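Local coordinates for protein FMN Adenylyltransferase (Candida glabrata, PDB 3FWK) that catalyses the transfer of an adenylyl group from ATP to FMN, the step that makes FAD, at residues T41-L46 and L79-E84; E49-W54 and G59-S64. All blocks are in the same frame, centred on the assembly; numbering follows the deposited sequence.

The two contacts illustrate how one helix can serve neighbouring layers of an alpha/beta fold. Interaction 1 sets the C-terminal half of helix 31-50 against helix 69-86, while interaction 2 takes the last part of the same helix and the turn after it onto strand 61-64, which leads along the chain into helix 69-86. Their centres lie about 11 Å apart and they touch: F51 N is 2.9 Å from L46 O, probably hydrogen-bonded, and F51 CZ packs 3.6 Å from L82 CD2. The bound glucose belongs to interaction 2, where K53 and W54 line its pocket; the side chain of L46 in interaction 1 stays about 14 Å from the sugar.

Interaction 1 of 2, residues T41-L46 and L79-E84; sequences TTKSIL and LSCLWE
C81 of helix 69-86 points its thiol at helix 31-50, where SG settles between K43 and L46. SG lies 3.9 Å from K43 CA and equally far from K43 CG, and L46 CD1 approaches the same sulfur at 3.9 Å from further along the helix. Setting SG anti to its own carbonyl carbon (chi1 -70°) turns it toward helix 31-50; the segment axes approach to 10.1 Å at 56°, and the sulfur fits between the two helices. I47 also touches C81, and Y78 meets L46, so this side is buried and apolar.

The other side is looser and polar. The lysine chain, extended beyond CG, carries NZ past the sulfur to E84, whose side chain it crosses at about a right angle. K43 NZ donates to E84 OE1 at 3.0 Å in a salt bridge, on the syn side of the carboxylate and 16° out of its plane. A water accepts a second bond from K43 NZ at 2.8 Å and also lies 3.2 Å from S80 OG, tying the ammonium to the preceding turn of helix 69-86. Both charged residues are partly exposed, so solvent probably screens their attraction in part; the contact thus pairs buried sulfur and methyl packing with a salt bridge that a water extends to S80.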
loop_
_atom_site.group_PDB
_atom_site.type_symbol
_atom_site.label_atom_id
_atom_site.label_comp_id
_atom_site.label_asym_id
_atom_site.label_seq_id
_atom_site.Cartn_x
_atom_site.Cartn_y
_atom_site.Cartn_z
ATOM N N THR A 41 15.310 -3.279 -6.660
ATOM C CA THR A 41 14.826 -2.722 -7.919
ATOM C C THR A 41 14.019 -1.443 -7.694
ATOM O O THR A 41 14.222 -0.442 -8.412
ATOM C CB THR A 41 13.976 -3.742 -8.671
ATOM O OG1 THR A 41 14.829 -4.831 -9.009
ATOM C CG2 THR A 41 13.384 -3.181 -9.968
ATOM N N THR A 42 13.126 -1.448 -6.694
ATOM C CA THR A 42 12.348 -0.229 -6.398
ATOM C C THR A 42 13.263 0.947 -6.035
ATOM O O THR A 42 13.055 2.073 -6.474
ATOM C CB THR A 42 11.337 -0.540 -5.294
ATOM O OG1 THR A 42 10.395 -1.494 -5.775
ATOM C CG2 THR A 42 10.639 0.737 -4.796
ATOM N N LYS A 43 14.254 0.677 -5.181
ATOM C CA LYS A 43 15.198 1.729 -4.780
ATOM C C LYS A 43 15.923 2.307 -5.973
ATOM O O LYS A 43 16.094 3.513 -6.070
ATOM C CB LYS A 43 16.248 1.177 -3.805
ATOM C CG LYS A 43 15.790 0.941 -2.396
ATOM C CD LYS A 43 17.068 0.588 -1.557
ATOM C CE LYS A 43 16.838 0.467 -0.091
ATOM N NZ LYS A 43 18.158 0.729 0.610
ATOM N N SER A 44 16.348 1.453 -6.908
ATOM C CA SER A 44 17.033 1.981 -8.073
ATOM C C SER A 44 16.114 2.850 -8.935
ATOM O O SER A 44 16.530 3.896 -9.430
ATOM C CB SER A 44 17.601 0.831 -8.889
ATOM O OG SER A 44 18.329 1.337 -9.972
ATOM N N ILE A 45 14.864 2.428 -9.117
ATOM C CA ILE A 45 13.928 3.224 -9.891
ATOM C C ILE A 45 13.802 4.610 -9.242
ATOM O O ILE A 45 13.829 5.626 -9.945
ATOM C CB ILE A 45 12.560 2.504 -9.980
ATOM C CG1 ILE A 45 12.689 1.262 -10.893
ATOM C CG2 ILE A 45 11.480 3.446 -10.496
ATOM C CD1 ILE A 45 11.536 0.277 -10.736
ATOM N N LEU A 46 13.638 4.675 -7.914
ATOM C CA LEU A 46 13.440 5.969 -7.281
ATOM C C LEU A 46 14.715 6.795 -7.221
ATOM O O LEU A 46 14.744 7.969 -7.626
ATOM C CB LEU A 46 12.825 5.778 -5.899
ATOM C CG LEU A 46 11.363 5.337 -5.920
ATOM C CD1 LEU A 46 10.881 4.947 -4.539
ATOM C CD2 LEU A 46 10.456 6.380 -6.558
ATOM N N LEU A 79 9.408 6.826 1.278
ATOM C CA LEU A 79 9.990 7.546 2.428
ATOM C C LEU A 79 11.433 7.116 2.696
ATOM O O LEU A 79 12.307 7.985 2.919
ATOM C CB LEU A 79 9.092 7.346 3.630
ATOM C CG LEU A 79 7.766 8.126 3.657
ATOM C CD1 LEU A 79 6.839 7.618 4.732
ATOM C CD2 LEU A 79 8.063 9.614 3.886
ATOM N N SER A 80 11.696 5.811 2.624
ATOM C CA SER A 80 13.071 5.346 2.820
ATOM C C SER A 80 14.001 5.975 1.773
ATOM O O SER A 80 15.095 6.418 2.081
ATOM C CB SER A 80 13.077 3.831 2.677
ATOM O OG SER A 80 14.432 3.318 2.688
ATOM N N CYS A 81 13.551 6.027 0.524
ATOM C CA CYS A 81 14.363 6.583 -0.541
ATOM C C CYS A 81 14.561 8.066 -0.440
ATOM O O CYS A 81 15.620 8.573 -0.815
ATOM C CB CYS A 81 13.804 6.193 -1.911
ATOM S SG CYS A 81 14.013 4.462 -2.289
ATOM N N LEU A 82 13.572 8.799 0.063
ATOM C CA LEU A 82 13.789 10.236 0.342
ATOM C C LEU A 82 14.893 10.426 1.362
ATOM O O LEU A 82 15.767 11.284 1.193
ATOM C CB LEU A 82 12.498 10.861 0.875
ATOM C CG LEU A 82 11.352 11.008 -0.109
ATOM C CD1 LEU A 82 10.107 11.519 0.621
ATOM C CD2 LEU A 82 11.720 11.938 -1.261
ATOM N N TRP A 83 14.858 9.648 2.432
ATOM C CA TRP A 83 15.919 9.725 3.430
ATOM C C TRP A 83 17.267 9.366 2.822
ATOM O O TRP A 83 18.259 10.082 2.996
ATOM C CB TRP A 83 15.596 8.839 4.628
ATOM C CG TRP A 83 16.575 8.994 5.738
ATOM C CD1 TRP A 83 17.694 8.221 5.991
ATOM C CD2 TRP A 83 16.575 10.026 6.732
ATOM N NE1 TRP A 83 18.375 8.717 7.102
ATOM C CE2 TRP A 83 17.691 9.804 7.576
ATOM C CE3 TRP A 83 15.705 11.076 7.024
ATOM C CZ2 TRP A 83 17.986 10.637 8.653
ATOM C CZ3 TRP A 83 15.997 11.905 8.101
ATOM C CH2 TRP A 83 17.111 11.673 8.900
ATOM N N GLU A 84 17.308 8.257 2.107
ATOM C CA GLU A 84 18.576 7.811 1.517
ATOM C C GLU A 84 19.129 8.838 0.547
ATOM O O GLU A 84 20.331 9.178 0.583
ATOM C CB GLU A 84 18.383 6.448 0.874
ATOM C CG GLU A 84 19.683 5.889 0.251
ATOM C CD GLU A 84 19.631 4.419 -0.103
ATOM O OE1 GLU A 84 18.662 3.704 0.196
ATOM O OE2 GLU A 84 20.615 3.933 -0.735
HETATM O O HOH W 1 16.918 1.353 3.073
#

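Interaction 2 of 2, residues E49-W54 and G59-S64; sequences ETFPKW and GEISFS. With BGC (beta-D-glucopyranose), chain C.
One wall of the glucose pocket is formed by K53 and W54, in the segment 49-54, where helix 31-50 gives way to a turn that folds back over the start of strand 61-64; I61 fills the angle between them. I61 CG1 lies 3.8 Å from W54 CB, while I61 CD1 lies 3.5 Å from W54 O, reaches the methyl CG2 of T50 at 4.0 Å and comes to the edge of the F51 ring, near its plane. Placing CG1 anti to the carbonyl carbon (chi1 -60°) and extending the chain beyond it brings CD1 to this meeting point of three residues. L194 of strand 192-194 touches T50, W54 and I61.

A polar bridge runs alongside. One water donates to K53 O at 2.7 Å and to E60 OE1 at 2.8 Å; the same carboxylate oxygen accepts from S55 N, which binds E60 to the connecting loop. K53 O is gripped again by O1 of the sugar, at 2.7 Å. Over the indole, K53 CB sits 3.6 Å above the plane toward the rim, and the sugar's C6 approaches W54 CZ2 obliquely at 3.5 Å. K162 and Y192 complete this pocket. Strand 61-64, flanked by parallel strands 107-111 and 163-165 and followed by helix 69-86, occupies a central place typical of a Rossmann-like alpha/beta fold.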
loop_
_atom_site.group_PDB
_atom_site.type_symbol
_atom_site.label_atom_id
_atom_site.label_comp_id
_atom_site.label_asym_id
_atom_site.label_seq_id
_atom_site.Cartn_x
_atom_site.Cartn_y
_atom_site.Cartn_z
ATOM N N GLU A 49 16.456 6.691 -11.166
ATOM C CA GLU A 49 15.676 7.094 -12.335
ATOM C C GLU A 49 14.689 8.219 -12.071
ATOM O O GLU A 49 14.223 8.855 -13.008
ATOM C CB GLU A 49 14.920 5.905 -12.923
ATOM C CG GLU A 49 15.767 4.725 -13.358
ATOM C CD GLU A 49 14.905 3.668 -14.042
ATOM O OE1 GLU A 49 14.220 3.998 -15.058
ATOM O OE2 GLU A 49 14.877 2.530 -13.556
ATOM N N THR A 50 14.315 8.448 -10.819
ATOM C CA THR A 50 13.184 9.343 -10.548
ATOM C C THR A 50 13.662 10.656 -9.954
ATOM O O THR A 50 13.508 11.703 -10.586
ATOM C CB THR A 50 12.145 8.677 -9.638
ATOM O OG1 THR A 50 11.674 7.474 -10.270
ATOM C CG2 THR A 50 10.961 9.619 -9.346
ATOM N N PHE A 51 14.273 10.612 -8.774
ATOM C CA PHE A 51 14.619 11.849 -8.066
ATOM C C PHE A 51 15.600 12.754 -8.833
ATOM O O PHE A 51 15.498 13.962 -8.694
ATOM C CB PHE A 51 15.122 11.536 -6.654
ATOM C CG PHE A 51 14.089 10.870 -5.753
ATOM C CD1 PHE A 51 12.706 11.016 -5.962
ATOM C CD2 PHE A 51 14.519 10.131 -4.667
ATOM C CE1 PHE A 51 11.782 10.400 -5.104
ATOM C CE2 PHE A 51 13.608 9.539 -3.820
ATOM C CZ PHE A 51 12.251 9.678 -4.025
ATOM N N PRO A 52 16.531 12.196 -9.634
ATOM C CA PRO A 52 17.376 13.120 -10.411
ATOM C C PRO A 52 16.621 13.928 -11.464
ATOM O O PRO A 52 17.129 14.959 -11.920
ATOM C CB PRO A 52 18.383 12.181 -11.089
ATOM C CG PRO A 52 18.459 10.982 -10.143
ATOM C CD PRO A 52 17.003 10.802 -9.744
ATOM N N LYS A 53 15.434 13.460 -11.853
ATOM C CA LYS A 53 14.641 14.093 -12.895
ATOM C C LYS A 53 13.526 14.978 -12.349
ATOM O O LYS A 53 13.244 16.016 -12.929
ATOM C CB LYS A 53 14.029 13.041 -13.818
ATOM C CG LYS A 53 15.042 12.212 -14.620
ATOM C CD LYS A 53 14.335 11.168 -15.472
ATOM C CE LYS A 53 15.348 10.296 -16.202
ATOM N NZ LYS A 53 16.413 11.148 -16.829
ATOM N N TRP A 54 12.847 14.527 -11.287
ATOM C CA TRP A 54 11.724 15.260 -10.717
ATOM C C TRP A 54 11.949 15.389 -9.247
ATOM O O TRP A 54 12.271 14.416 -8.565
ATOM C CB TRP A 54 10.386 14.542 -10.955
ATOM C CG TRP A 54 10.089 14.289 -12.412
ATOM C CD1 TRP A 54 9.574 15.187 -13.309
ATOM C CD2 TRP A 54 10.308 13.066 -13.139
ATOM N NE1 TRP A 54 9.485 14.607 -14.548
ATOM C CE2 TRP A 54 9.905 13.306 -14.475
ATOM C CE3 TRP A 54 10.795 11.801 -12.790
ATOM C CZ2 TRP A 54 9.979 12.323 -15.475
ATOM C CZ3 TRP A 54 10.902 10.820 -13.789
ATOM C CH2 TRP A 54 10.496 11.097 -15.122
ATOM N N GLY A 59 7.057 19.972 -4.969
ATOM C CA GLY A 59 5.721 19.767 -5.464
ATOM C C GLY A 59 5.719 19.237 -6.877
ATOM O O GLY A 59 4.648 19.003 -7.419
ATOM N N GLU A 60 6.897 18.968 -7.460
ATOM C CA GLU A 60 6.891 18.270 -8.762
ATOM C C GLU A 60 6.291 16.874 -8.706
ATOM O O GLU A 60 5.707 16.429 -9.698
ATOM C CB GLU A 60 8.275 18.221 -9.421
ATOM C CG GLU A 60 8.702 19.627 -9.885
ATOM C CD GLU A 60 10.108 19.685 -10.444
ATOM O OE1 GLU A 60 10.776 18.651 -10.577
ATOM O OE2 GLU A 60 10.567 20.824 -10.746
ATOM N N ILE A 61 6.469 16.184 -7.572
ATOM C CA ILE A 61 5.954 14.834 -7.437
ATOM C C ILE A 61 4.833 14.804 -6.395
ATOM O O ILE A 61 5.014 15.298 -5.264
ATOM C CB ILE A 61 7.045 13.851 -6.979
ATOM C CG1 ILE A 61 8.204 13.812 -7.981
ATOM C CG2 ILE A 61 6.448 12.423 -6.782
ATOM C CD1 ILE A 61 9.302 12.843 -7.597
ATOM N N SER A 62 3.709 14.187 -6.739
ATOM C CA SER A 62 2.698 13.848 -5.739
ATOM C C SER A 62 2.585 12.325 -5.635
ATOM O O SER A 62 2.918 11.610 -6.566
ATOM C CB SER A 62 1.358 14.470 -6.094
ATOM O OG SER A 62 1.312 15.836 -5.705
ATOM N N PHE A 63 2.152 11.854 -4.478
ATOM C CA PHE A 63 2.060 10.444 -4.220
ATOM C C PHE A 63 0.591 10.036 -4.195
ATOM O O PHE A 63 -0.164 10.561 -3.374
ATOM C CB PHE A 63 2.772 10.128 -2.886
ATOM C CG PHE A 63 2.932 8.665 -2.630
ATOM C CD1 PHE A 63 4.210 8.079 -2.715
ATOM C CD2 PHE A 63 1.844 7.856 -2.342
ATOM C CE1 PHE A 63 4.397 6.731 -2.526
ATOM C CE2 PHE A 63 2.015 6.474 -2.149
ATOM C CZ PHE A 63 3.294 5.910 -2.231
ATOM N N SER A 64 0.170 9.095 -5.054
ATOM C CA SER A 64 -1.206 8.614 -5.017
ATOM C C SER A 64 -1.349 7.499 -3.999
ATOM O O SER A 64 -0.755 6.440 -4.160
ATOM C CB SER A 64 -1.654 8.156 -6.415
ATOM O OG SER A 64 -3.033 7.795 -6.338
HETATM C C2 BGC C . 13.005 17.667 -17.107
HETATM C C3 BGC C . 11.703 17.500 -17.885
HETATM C C4 BGC C . 11.623 16.098 -18.475
HETATM C C5 BGC C . 11.888 15.023 -17.415
HETATM C C6 BGC C . 12.020 13.639 -18.050
HETATM C C1 BGC C . 13.077 16.581 -16.056
HETATM O O1 BGC C . 14.294 16.726 -15.338
HETATM O O2 BGC C . 13.087 18.941 -16.444
HETATM O O3 BGC C . 11.686 18.459 -18.960
HETATM O O4 BGC C . 10.312 15.870 -18.983
HETATM O O5 BGC C . 13.104 15.312 -16.708
HETATM O O6 BGC C . 13.172 13.615 -18.904
HETATM O O HOH W 2 11.776 18.308 -13.216
#